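Local coordinates for protein RE55538p (Drosophila melanogaster, PDB 4IX7) that represses genes of neural development, binding palindromic DNA sites through its BEN domain, and acts as a corepressor that inhibits Notch signalling, at residues I7-T12 and Q74-A79; C27-T31 and E90-A94; T31-V36 and I95-D101. All coordinates share one frame; numbering follows the deposited sequence.

Contact 1. Residues I7-T12 and Q74-A79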
loop_
_atom_site.group_PDB
_atom_site.type_symbol
_atom_site.label_atom_id
_atom_site.label_comp_id
_atom_site.label_asym_id
_atom_site.label_seq_id
_atom_site.Cartn_x
_atom_site.Cartn_y
_atom_site.Cartn_z
ATOM N N ILE C 7 21.167 -10.349 -10.985
ATOM C CA ILE C 7 20.562 -9.207 -10.291
ATOM C C ILE C 7 20.550 -9.308 -8.765
ATOM O O ILE C 7 20.261 -8.325 -8.078
ATOM C CB ILE C 7 19.132 -8.865 -10.814
ATOM C CG1 ILE C 7 18.085 -9.822 -10.229
ATOM C CG2 ILE C 7 19.106 -8.832 -12.347
ATOM C CD1 ILE C 7 16.647 -9.461 -10.592
ATOM N N GLY C 8 20.858 -10.487 -8.234
ATOM C CA GLY C 8 20.849 -10.670 -6.792
ATOM C C GLY C 8 21.540 -11.941 -6.363
ATOM O O GLY C 8 22.017 -12.704 -7.202
ATOM N N PRO C 9 21.588 -12.177 -5.047
ATOM C CA PRO C 9 22.332 -13.320 -4.494
ATOM C C PRO C 9 21.908 -14.705 -4.994
ATOM O O PRO C 9 22.704 -15.639 -4.869
ATOM C CB PRO C 9 22.109 -13.199 -2.978
ATOM C CG PRO C 9 20.992 -12.203 -2.804
ATOM C CD PRO C 9 21.034 -11.303 -4.000
ATOM N N ASN C 10 20.701 -14.853 -5.532
ATOM C CA ASN C 10 20.258 -16.160 -6.017
ATOM C C ASN C 10 20.521 -16.367 -7.506
ATOM O O ASN C 10 20.080 -17.355 -8.097
ATOM C CB ASN C 10 18.783 -16.401 -5.677
ATOM C CG ASN C 10 18.516 -16.317 -4.190
ATOM O OD1 ASN C 10 19.299 -16.821 -3.377
ATOM N ND2 ASN C 10 17.424 -15.661 -3.819
ATOM N N ASN C 11 21.250 -15.425 -8.097
ATOM C CA ASN C 11 21.655 -15.501 -9.498
ATOM C C ASN C 11 20.491 -15.518 -10.500
ATOM O O ASN C 11 20.585 -16.098 -11.583
ATOM C CB ASN C 11 22.617 -16.679 -9.734
ATOM C CG ASN C 11 23.358 -16.583 -11.063
ATOM O OD1 ASN C 11 23.428 -17.557 -11.821
ATOM N ND2 ASN C 11 23.902 -15.408 -11.355
ATOM N N THR C 12 19.395 -14.846 -10.155
ATOM C CA THR C 12 18.365 -14.593 -11.149
ATOM C C THR C 12 18.952 -13.571 -12.113
ATOM O O THR C 12 19.520 -12.563 -11.680
ATOM C CB THR C 12 17.102 -14.008 -10.503
ATOM O OG1 THR C 12 16.656 -14.891 -9.462
ATOM C CG2 THR C 12 15.993 -13.842 -11.540
ATOM N N GLN C 74 13.077 -12.645 -4.233
ATOM C CA GLN C 74 14.110 -12.119 -3.345
ATOM C C GLN C 74 15.153 -11.338 -4.143
ATOM O O GLN C 74 15.603 -10.278 -3.713
ATOM C CB GLN C 74 14.786 -13.252 -2.575
ATOM C CG GLN C 74 15.674 -12.770 -1.446
ATOM C CD GLN C 74 16.448 -13.903 -0.788
ATOM O OE1 GLN C 74 16.358 -15.061 -1.208
ATOM N NE2 GLN C 74 17.215 -13.574 0.246
ATOM N N ASP C 75 15.512 -11.849 -5.318
ATOM C CA ASP C 75 16.489 -11.168 -6.162
ATOM C C ASP C 75 15.953 -9.857 -6.724
ATOM O O ASP C 75 16.685 -8.867 -6.800
ATOM C CB ASP C 75 16.963 -12.074 -7.298
ATOM C CG ASP C 75 18.033 -13.056 -6.848
ATOM O OD1 ASP C 75 18.539 -12.921 -5.710
ATOM O OD2 ASP C 75 18.369 -13.949 -7.649
ATOM N N ILE C 76 14.681 -9.848 -7.121
ATOM C CA ILE C 76 14.076 -8.623 -7.627
ATOM C C ILE C 76 14.067 -7.566 -6.537
ATOM O O ILE C 76 14.413 -6.411 -6.782
ATOM C CB ILE C 76 12.650 -8.871 -8.154
ATOM C CG1 ILE C 76 12.724 -9.720 -9.430
ATOM C CG2 ILE C 76 11.918 -7.543 -8.414
ATOM C CD1 ILE C 76 11.377 -10.221 -9.894
ATOM N N ILE C 77 13.698 -7.964 -5.324
ATOM C CA ILE C 77 13.690 -7.036 -4.194
ATOM C C ILE C 77 15.105 -6.535 -3.920
ATOM O O ILE C 77 15.315 -5.342 -3.714
ATOM C CB ILE C 77 13.087 -7.686 -2.940
ATOM C CG1 ILE C 77 11.600 -7.969 -3.160
ATOM C CG2 ILE C 77 13.281 -6.793 -1.732
ATOM C CD1 ILE C 77 10.978 -8.861 -2.070
ATOM N N PHE C 78 16.077 -7.441 -3.947
ATOM C CA PHE C 78 17.470 -7.049 -3.762
ATOM C C PHE C 78 17.884 -5.977 -4.767
ATOM O O PHE C 78 18.428 -4.934 -4.388
ATOM C CB PHE C 78 18.399 -8.262 -3.876
ATOM C CG PHE C 78 19.850 -7.932 -3.676
ATOM C CD1 PHE C 78 20.426 -8.024 -2.420
ATOM C CD2 PHE C 78 20.642 -7.541 -4.747
ATOM C CE1 PHE C 78 21.765 -7.724 -2.231
ATOM C CE2 PHE C 78 21.982 -7.234 -4.564
ATOM C CZ PHE C 78 22.544 -7.330 -3.304
ATOM N N ALA C 79 17.624 -6.229 -6.045
ATOM C CA ALA C 79 18.062 -5.314 -7.089
ATOM C C ALA C 79 17.385 -3.946 -6.977
ATOM O O ALA C 79 18.046 -2.906 -7.055
ATOM C CB ALA C 79 17.805 -5.911 -8.451
#

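Contact 2. Residues C27-T31 and E90-A94. With nucleotides of chain B.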
loop_
_atom_site.group_PDB
_atom_site.type_symbol
_atom_site.label_atom_id
_atom_site.label_comp_id
_atom_site.label_asym_id
_atom_site.label_seq_id
_atom_site.Cartn_x
_atom_site.Cartn_y
_atom_site.Cartn_z
ATOM N N CYS C 27 10.543 3.245 -8.823
ATOM C CA CYS C 27 10.559 1.904 -8.230
ATOM C C CYS C 27 9.596 0.953 -8.903
ATOM O O CYS C 27 9.963 -0.163 -9.278
ATOM C CB CYS C 27 10.242 1.989 -6.729
ATOM S SG CYS C 27 9.977 0.388 -5.889
ATOM N N SER C 28 8.356 1.400 -9.066
ATOM C CA SER C 28 7.318 0.530 -9.583
ATOM C C SER C 28 7.579 0.088 -11.020
ATOM O O SER C 28 7.371 -1.075 -11.368
ATOM C CB SER C 28 5.954 1.197 -9.458
ATOM O OG SER C 28 4.941 0.257 -9.750
ATOM N N LEU C 29 8.049 1.009 -11.848
ATOM C CA LEU C 29 8.298 0.676 -13.241
ATOM C C LEU C 29 9.504 -0.257 -13.354
ATOM O O LEU C 29 9.507 -1.164 -14.179
ATOM C CB LEU C 29 8.502 1.942 -14.064
ATOM C CG LEU C 29 7.271 2.843 -14.171
ATOM C CD1 LEU C 29 7.624 4.087 -14.983
ATOM C CD2 LEU C 29 6.114 2.094 -14.809
ATOM N N ALA C 30 10.514 -0.040 -12.517
ATOM C CA ALA C 30 11.686 -0.914 -12.522
ATOM C C ALA C 30 11.276 -2.342 -12.162
ATOM O O ALA C 30 11.697 -3.313 -12.803
ATOM C CB ALA C 30 12.742 -0.396 -11.554
ATOM N N THR C 31 10.426 -2.447 -11.146
ATOM C CA THR C 31 9.929 -3.731 -10.668
ATOM C C THR C 31 9.123 -4.432 -11.761
ATOM O O THR C 31 9.321 -5.618 -12.034
ATOM C CB THR C 31 9.087 -3.528 -9.402
ATOM O OG1 THR C 31 9.911 -2.912 -8.409
ATOM C CG2 THR C 31 8.590 -4.858 -8.850
ATOM N N GLU C 90 7.760 -1.430 -0.434
ATOM C CA GLU C 90 7.422 -0.692 -1.644
ATOM C C GLU C 90 7.592 -1.577 -2.880
ATOM O O GLU C 90 6.761 -1.554 -3.785
ATOM C CB GLU C 90 8.322 0.540 -1.754
ATOM C CG GLU C 90 7.890 1.569 -2.766
ATOM C CD GLU C 90 8.733 2.828 -2.667
ATOM O OE1 GLU C 90 9.304 3.061 -1.576
ATOM O OE2 GLU C 90 8.835 3.566 -3.672
ATOM N N VAL C 91 8.659 -2.369 -2.903
ATOM C CA VAL C 91 8.880 -3.274 -4.022
ATOM C C VAL C 91 7.813 -4.358 -4.038
ATOM O O VAL C 91 7.255 -4.667 -5.084
ATOM C CB VAL C 91 10.278 -3.906 -3.981
ATOM C CG1 VAL C 91 10.481 -4.787 -5.194
ATOM C CG2 VAL C 91 11.336 -2.809 -3.948
ATOM N N ARG C 92 7.528 -4.943 -2.879
ATOM C CA ARG C 92 6.527 -5.998 -2.807
ATOM C C ARG C 92 5.160 -5.495 -3.264
ATOM O O ARG C 92 4.423 -6.208 -3.950
ATOM C CB ARG C 92 6.466 -6.588 -1.391
ATOM C CG ARG C 92 7.654 -7.478 -1.079
ATOM C CD ARG C 92 7.663 -7.960 0.365
ATOM N NE ARG C 92 8.610 -9.057 0.526
ATOM C CZ ARG C 92 8.263 -10.339 0.537
ATOM N NH1 ARG C 92 6.985 -10.682 0.426
ATOM N NH2 ARG C 92 9.191 -11.275 0.673
ATOM N N ASN C 93 4.824 -4.257 -2.894
ATOM C CA ASN C 93 3.551 -3.689 -3.324
ATOM C C ASN C 93 3.480 -3.563 -4.837
ATOM O O ASN C 93 2.439 -3.825 -5.445
ATOM C CB ASN C 93 3.268 -2.340 -2.671
ATOM C CG ASN C 93 1.956 -1.758 -3.127
ATOM O OD1 ASN C 93 1.922 -0.742 -3.824
ATOM N ND2 ASN C 93 0.856 -2.425 -2.771
ATOM N N ALA C 94 4.595 -3.191 -5.457
ATOM C CA ALA C 94 4.627 -3.133 -6.910
ATOM C C ALA C 94 4.411 -4.506 -7.542
ATOM O O ALA C 94 3.732 -4.614 -8.565
ATOM C CB ALA C 94 5.932 -2.510 -7.390
ATOM P P DC B 4 3.354 2.766 -12.111
ATOM O OP1 DC B 4 4.402 3.793 -11.899
ATOM O OP2 DC B 4 3.617 1.344 -11.795
ATOM O "O5'" DC B 4 2.053 3.154 -11.287
ATOM C "C5'" DC B 4 1.507 4.451 -11.478
ATOM C "C4'" DC B 4 0.172 4.517 -10.771
ATOM O "O4'" DC B 4 -0.735 3.569 -11.370
ATOM C "C3'" DC B 4 0.218 4.106 -9.302
ATOM O "O3'" DC B 4 0.147 5.320 -8.574
ATOM C "C2'" DC B 4 -1.012 3.217 -9.093
ATOM C "C1'" DC B 4 -1.747 3.325 -10.416
ATOM N N1 DC B 4 -2.423 2.075 -10.854
ATOM C C2 DC B 4 -3.817 2.048 -10.960
ATOM O O2 DC B 4 -4.447 3.072 -10.681
ATOM N N3 DC B 4 -4.427 0.909 -11.356
ATOM C C4 DC B 4 -3.698 -0.180 -11.644
ATOM N N4 DC B 4 -4.343 -1.293 -12.037
ATOM C C5 DC B 4 -2.273 -0.176 -11.522
ATOM C C6 DC B 4 -1.682 0.960 -11.129
HETATM O O HOH W 1 3.542 -2.150 -10.035
#

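Contact 3. Residues T31-V36 and I95-D101. With nucleotides of chain B; nucleotides of chain A.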
loop_
_atom_site.group_PDB
_atom_site.type_symbol
_atom_site.label_atom_id
_atom_site.label_comp_id
_atom_site.label_asym_id
_atom_site.label_seq_id
_atom_site.Cartn_x
_atom_site.Cartn_y
_atom_site.Cartn_z
ATOM N N THR C 31 10.426 -2.447 -11.146
ATOM C CA THR C 31 9.929 -3.731 -10.668
ATOM C C THR C 31 9.123 -4.432 -11.761
ATOM O O THR C 31 9.321 -5.618 -12.034
ATOM C CB THR C 31 9.087 -3.528 -9.402
ATOM O OG1 THR C 31 9.911 -2.912 -8.409
ATOM C CG2 THR C 31 8.590 -4.858 -8.850
ATOM N N ARG C 32 8.230 -3.696 -12.413
ATOM C CA ARG C 32 7.420 -4.268 -13.484
ATOM C C ARG C 32 8.290 -4.813 -14.607
ATOM O O ARG C 32 8.042 -5.903 -15.123
ATOM C CB ARG C 32 6.431 -3.234 -14.039
ATOM C CG ARG C 32 5.319 -2.865 -13.074
ATOM C CD ARG C 32 4.459 -1.726 -13.619
ATOM N NE ARG C 32 3.344 -1.461 -12.718
ATOM C CZ ARG C 32 2.151 -2.035 -12.820
ATOM N NH1 ARG C 32 1.200 -1.748 -11.939
ATOM N NH2 ARG C 32 1.901 -2.891 -13.803
ATOM N N LYS C 33 9.318 -4.056 -14.987
ATOM C CA LYS C 33 10.173 -4.499 -16.086
ATOM C C LYS C 33 10.902 -5.785 -15.734
ATOM O O LYS C 33 10.977 -6.706 -16.550
ATOM C CB LYS C 33 11.173 -3.417 -16.496
ATOM C CG LYS C 33 12.032 -3.802 -17.699
ATOM C CD LYS C 33 11.170 -4.168 -18.909
ATOM C CE LYS C 33 11.990 -4.165 -20.197
ATOM N NZ LYS C 33 11.185 -4.516 -21.406
ATOM N N LEU C 34 11.437 -5.854 -14.519
ATOM C CA LEU C 34 12.121 -7.074 -14.100
ATOM C C LEU C 34 11.137 -8.238 -14.103
ATOM O O LEU C 34 11.467 -9.328 -14.566
ATOM C CB LEU C 34 12.757 -6.899 -12.716
ATOM C CG LEU C 34 13.940 -5.925 -12.648
ATOM C CD1 LEU C 34 14.316 -5.632 -11.203
ATOM C CD2 LEU C 34 15.130 -6.513 -13.395
ATOM N N LEU C 35 9.932 -8.016 -13.583
ATOM C CA LEU C 35 8.936 -9.086 -13.530
ATOM C C LEU C 35 8.599 -9.684 -14.889
ATOM O O LEU C 35 8.534 -10.903 -15.022
ATOM C CB LEU C 35 7.651 -8.603 -12.861
ATOM C CG LEU C 35 7.695 -8.439 -11.342
ATOM C CD1 LEU C 35 6.443 -7.700 -10.902
ATOM C CD2 LEU C 35 7.825 -9.776 -10.595
ATOM N N VAL C 36 8.376 -8.846 -15.898
ATOM C CA VAL C 36 7.998 -9.374 -17.207
ATOM C C VAL C 36 9.185 -9.942 -17.967
ATOM O O VAL C 36 9.011 -10.585 -19.002
ATOM C CB VAL C 36 7.253 -8.337 -18.070
ATOM C CG1 VAL C 36 5.956 -7.933 -17.369
ATOM C CG2 VAL C 36 8.151 -7.130 -18.375
ATOM N N ILE C 95 4.978 -5.554 -6.943
ATOM C CA ILE C 95 4.773 -6.908 -7.453
ATOM C C ILE C 95 3.306 -7.326 -7.321
ATOM O O ILE C 95 2.714 -7.864 -8.267
ATOM C CB ILE C 95 5.669 -7.934 -6.734
ATOM C CG1 ILE C 95 7.140 -7.532 -6.863
ATOM C CG2 ILE C 95 5.452 -9.313 -7.343
ATOM C CD1 ILE C 95 8.090 -8.370 -6.003
ATOM N N THR C 96 2.705 -7.055 -6.163
ATOM C CA THR C 96 1.287 -7.367 -5.962
ATOM C C THR C 96 0.427 -6.722 -7.043
ATOM O O THR C 96 -0.461 -7.356 -7.620
ATOM C CB THR C 96 0.805 -6.884 -4.562
ATOM O OG1 THR C 96 1.491 -7.615 -3.529
ATOM C CG2 THR C 96 -0.697 -7.055 -4.415
ATOM N N THR C 97 0.704 -5.459 -7.328
ATOM C CA THR C 97 -0.079 -4.723 -8.300
ATOM C C THR C 97 0.117 -5.295 -9.698
ATOM O O THR C 97 -0.842 -5.495 -10.431
ATOM C CB THR C 97 0.292 -3.234 -8.300
ATOM O OG1 THR C 97 0.191 -2.712 -6.961
ATOM C CG2 THR C 97 -0.662 -2.464 -9.217
ATOM N N LYS C 98 1.361 -5.595 -10.054
ATOM C CA LYS C 98 1.635 -6.128 -11.384
ATOM C C LYS C 98 0.961 -7.492 -11.593
ATOM O O LYS C 98 0.424 -7.772 -12.678
ATOM C CB LYS C 98 3.143 -6.216 -11.628
ATOM C CG LYS C 98 3.534 -6.849 -12.969
ATOM C CD LYS C 98 2.839 -6.149 -14.136
ATOM C CE LYS C 98 3.474 -6.525 -15.458
ATOM N NZ LYS C 98 2.760 -5.927 -16.639
ATOM N N CYS C 99 0.996 -8.340 -10.567
ATOM C CA CYS C 99 0.314 -9.635 -10.637
ATOM C C CYS C 99 -1.183 -9.438 -10.850
ATOM O O CYS C 99 -1.798 -10.135 -11.647
ATOM C CB CYS C 99 0.547 -10.449 -9.360
ATOM S SG CYS C 99 2.220 -11.101 -9.247
ATOM N N ALA C 100 -1.767 -8.483 -10.134
ATOM C CA ALA C 100 -3.192 -8.185 -10.293
ATOM C C ALA C 100 -3.490 -7.642 -11.687
ATOM O O ALA C 100 -4.503 -7.990 -12.288
ATOM C CB ALA C 100 -3.646 -7.203 -9.222
ATOM N N ASP C 101 -2.591 -6.812 -12.211
ATOM C CA ASP C 101 -2.743 -6.264 -13.562
ATOM C C ASP C 101 -2.729 -7.375 -14.627
ATOM O O ASP C 101 -3.544 -7.376 -15.561
ATOM C CB ASP C 101 -1.638 -5.245 -13.865
ATOM C CG ASP C 101 -1.754 -3.968 -13.033
ATOM O OD1 ASP C 101 -2.845 -3.682 -12.495
ATOM O OD2 ASP C 101 -0.752 -3.223 -12.946
ATOM P P DT B 3 3.115 -1.103 -17.572
ATOM O OP1 DT B 3 4.493 -0.675 -17.906
ATOM O OP2 DT B 3 2.825 -2.439 -17.035
ATOM O "O5'" DT B 3 2.523 -0.048 -16.517
ATOM C "C5'" DT B 3 2.712 1.313 -16.793
ATOM C "C4'" DT B 3 1.996 2.115 -15.731
ATOM O "O4'" DT B 3 0.570 1.917 -15.893
ATOM C "C3'" DT B 3 2.317 1.712 -14.296
ATOM O "O3'" DT B 3 2.866 2.860 -13.634
ATOM C "C2'" DT B 3 0.977 1.252 -13.728
ATOM C "C1'" DT B 3 -0.022 1.978 -14.606
ATOM N N1 DT B 3 -1.354 1.342 -14.722
ATOM C C2 DT B 3 -2.480 2.129 -14.542
ATOM O O2 DT B 3 -2.429 3.320 -14.261
ATOM N N3 DT B 3 -3.668 1.459 -14.688
ATOM C C4 DT B 3 -3.838 0.132 -15.026
ATOM O O4 DT B 3 -4.954 -0.367 -15.138
ATOM C C5 DT B 3 -2.626 -0.622 -15.213
ATOM C C7 DT B 3 -2.689 -2.078 -15.570
ATOM C C6 DT B 3 -1.457 0.010 -15.073
ATOM P P DC B 4 3.354 2.766 -12.111
ATOM O OP1 DC B 4 4.402 3.793 -11.899
ATOM O OP2 DC B 4 3.617 1.344 -11.795
ATOM O "O5'" DC B 4 2.053 3.154 -11.287
ATOM C "C5'" DC B 4 1.507 4.451 -11.478
ATOM C "C4'" DC B 4 0.172 4.517 -10.771
ATOM O "O4'" DC B 4 -0.735 3.569 -11.370
ATOM C "C3'" DC B 4 0.218 4.106 -9.302
ATOM O "O3'" DC B 4 0.147 5.320 -8.574
ATOM C "C2'" DC B 4 -1.012 3.217 -9.093
ATOM C "C1'" DC B 4 -1.747 3.325 -10.416
ATOM N N1 DC B 4 -2.423 2.075 -10.854
ATOM C C2 DC B 4 -3.817 2.048 -10.960
ATOM O O2 DC B 4 -4.447 3.072 -10.681
ATOM N N3 DC B 4 -4.427 0.909 -11.356
ATOM C C4 DC B 4 -3.698 -0.180 -11.644
ATOM N N4 DC B 4 -4.343 -1.293 -12.037
ATOM C C5 DC B 4 -2.273 -0.176 -11.522
ATOM C C6 DC B 4 -1.682 0.960 -11.129
ATOM P P DA A 7 -0.312 -10.870 -1.760
ATOM O OP1 DA A 7 0.348 -12.191 -1.890
ATOM O OP2 DA A 7 0.099 -9.724 -2.605
ATOM O "O5'" DA A 7 -1.861 -11.042 -1.998
ATOM C "C5'" DA A 7 -2.509 -12.147 -1.384
ATOM C "C4'" DA A 7 -3.951 -12.182 -1.846
ATOM O "O4'" DA A 7 -4.680 -11.130 -1.153
ATOM C "C3'" DA A 7 -4.192 -11.967 -3.337
ATOM O "O3'" DA A 7 -5.336 -12.738 -3.720
ATOM C "C2'" DA A 7 -4.488 -10.467 -3.446
ATOM C "C1'" DA A 7 -5.158 -10.188 -2.097
ATOM N N9 DA A 7 -4.898 -8.851 -1.550
ATOM C C8 DA A 7 -3.713 -8.156 -1.570
ATOM N N7 DA A 7 -3.792 -6.968 -1.008
ATOM C C5 DA A 7 -5.115 -6.882 -0.579
ATOM C C6 DA A 7 -5.843 -5.873 0.083
ATOM N N6 DA A 7 -5.312 -4.695 0.468
ATOM N N1 DA A 7 -7.143 -6.120 0.349
ATOM C C2 DA A 7 -7.688 -7.288 -0.030
ATOM N N3 DA A 7 -7.103 -8.314 -0.659
ATOM C C4 DA A 7 -5.810 -8.034 -0.922
#

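Contact 1. Residues I7-T12 and Q74-A79
D75 of the helical segment Q74-A79 projects its carboxylate into the loop I7-T12, where three donors grip it. OD1 accepts the backbone N-H of N10 on its syn lone pair, with N to OD1 2.9 Å and a nearly straight N-H...O angle of 164°. OD2 takes two bonds from T12: the backbone N meets it at 2.9 Å, nearly along the C-O bond, while the hydroxyl OG1 comes from the anti side at 2.7 Å, and the two donors lie on opposite faces of the carboxylate plane. The group is thereby held at both oxygens. With CG set beside the backbone N (chi1 -81°), D75 reaches the type I turn G8-N11 and ties N10, inside the turn, to T12, the residue after it. A second polar link joins side chains at the exposed end: N10 ND2 donates to Q74 OE1 at 2.9 Å, the acceptor lying in the amide plane of N10 whereas the donor stands well above the carbonyl plane of Q74. N10 ND2 also bonds to G71 O, one turn earlier in the helix.

Aromatic and apolar contacts flank this polar centre. P9 CD sits over one face of the F78 ring in a CH-pi contact, 3.7 Å from the centroid, while the carbonyl oxygen of I7 lies at the ring edge, 3.4 Å from CD2. On the buried side I7 spreads over the helix backbone, its CB 4.0 Å from A79 CB and its CD1 against I76 CG1.

The loop connects the antiparallel strands 4-6 and 13-15, so the contact fastens this hairpin to helix 70-84; I7, T12 and I76 also touch I38 of helix 27-38.

Contact 2. Residues C27-T31 and E90-A94
C27 extends its sulfur toward the first turn of E90-A94: SG lies anti to the backbone N (chi1 171°) and rests 4.0 Å from V91 CG2, while C27 CB passes 3.7 Å from the carboxylate oxygen OE2 of E90. C84 of helix 70-84 and A86 of the following loop also touch C27.

The methyl of A94 fits between two side chains of the facing helix, its CB 3.8 Å from both T31 CG2 and S28 OG. Segments 27-31 and 90-94, which belong to helices 27-38 and 88-112 of the BEN domain, cross here at -56°, their axes approaching to 9.0 Å. The small A94 is consistent with the close approach of S28, CA to CA 5.3 Å. T31 turns its methyl to A94, whereas its hydroxyl bonds back to the carbonyl oxygen of C27, OG1 to O 2.9 Å, standing above the carbonyl plane and not on a lone pair; that oxygen also accepts the backbone N-H of T31. The buried hydroxyl is thus satisfied within its own helix, and it also touches V91 CG1, the two side chains crossing at a slant.

At the DNA-facing end S28 OG donates to phosphate oxygen OP2 of DC4 of chain B at 2.7 Å and accepts a hydrogen bond from a water that donates also to A94 O, linking the backbone of the second helix to the phosphate contact.

Contact 3. Residues T31-V36 and I95-D101
I95 opens the segment against T31 and L35: its CG1 meets the methyl CG2 of T31 at 3.6 Å, and its CG2 packs against both methyls of L35, CD1 and CD2. T96, on another side of the helix, donates its hydroxyl to phosphate oxygen OP2 of DA7 of chain A. T97 sets its methyl CG2 against both R32 NH1 and C5 of DC4 of chain B, while its hydroxyl bonds to N93 O. K98 runs past L35 in the opposite direction and bends at chi2 (54°), bringing CE tightly against V36 CG1 at 3.4 Å. Its ammonium group forms a salt bridge with E102.

D101 joins protein and base. In one of two deposited R32 conformers, NH1 meets D101 OD2 at 2.6 Å nearly along its C-O bond, and NH2 meets it on the anti lone pair, the guanidinium and carboxylate nearly coplanar. K98 lies over one guanidinium face and C2' of the DT3 sugar of chain B over the opposite one; R32 NE donates to the DC4 phosphate. D101 OD1 accepts N4 of DC4 at 2.9 Å, almost straight at 176°. Replacing D101 by an alanine would probably leave the R32 guanidinium without the partner at its NH1 and NH2 end, and the cytosine amino group without this acceptor.

Segments 31-36 and 95-101, on helices 27-38 and 88-112, cross at -55°, with I73 and I76 of helix 70-84 on their apolar side and R41 and L44 of helix 41-46 beside V36.

In the fold
Contacts 2 and 3 are successive parts of one buried crossing between helices 27-38 and 88-112, sharing T31, whereas contact 1 is partly buried and fixes the hairpin loop to helix 70-84. Its polar centre is intramolecular, a carboxylate held by loop donors. Contact 2 is small-residue packing with a water link and a serine hydroxyl bonded to a phosphate; contact 3 adds a salt bridge and a bond to a cytosine base, beyond the phosphate bonds it has in common with contact 2. I76 and I77 join the three: I76 of contact 1 packs on T31, L34 and L35, and I77 on V91 and R92, so helix 70-84 backs the helix pair that carries the DNA contacts.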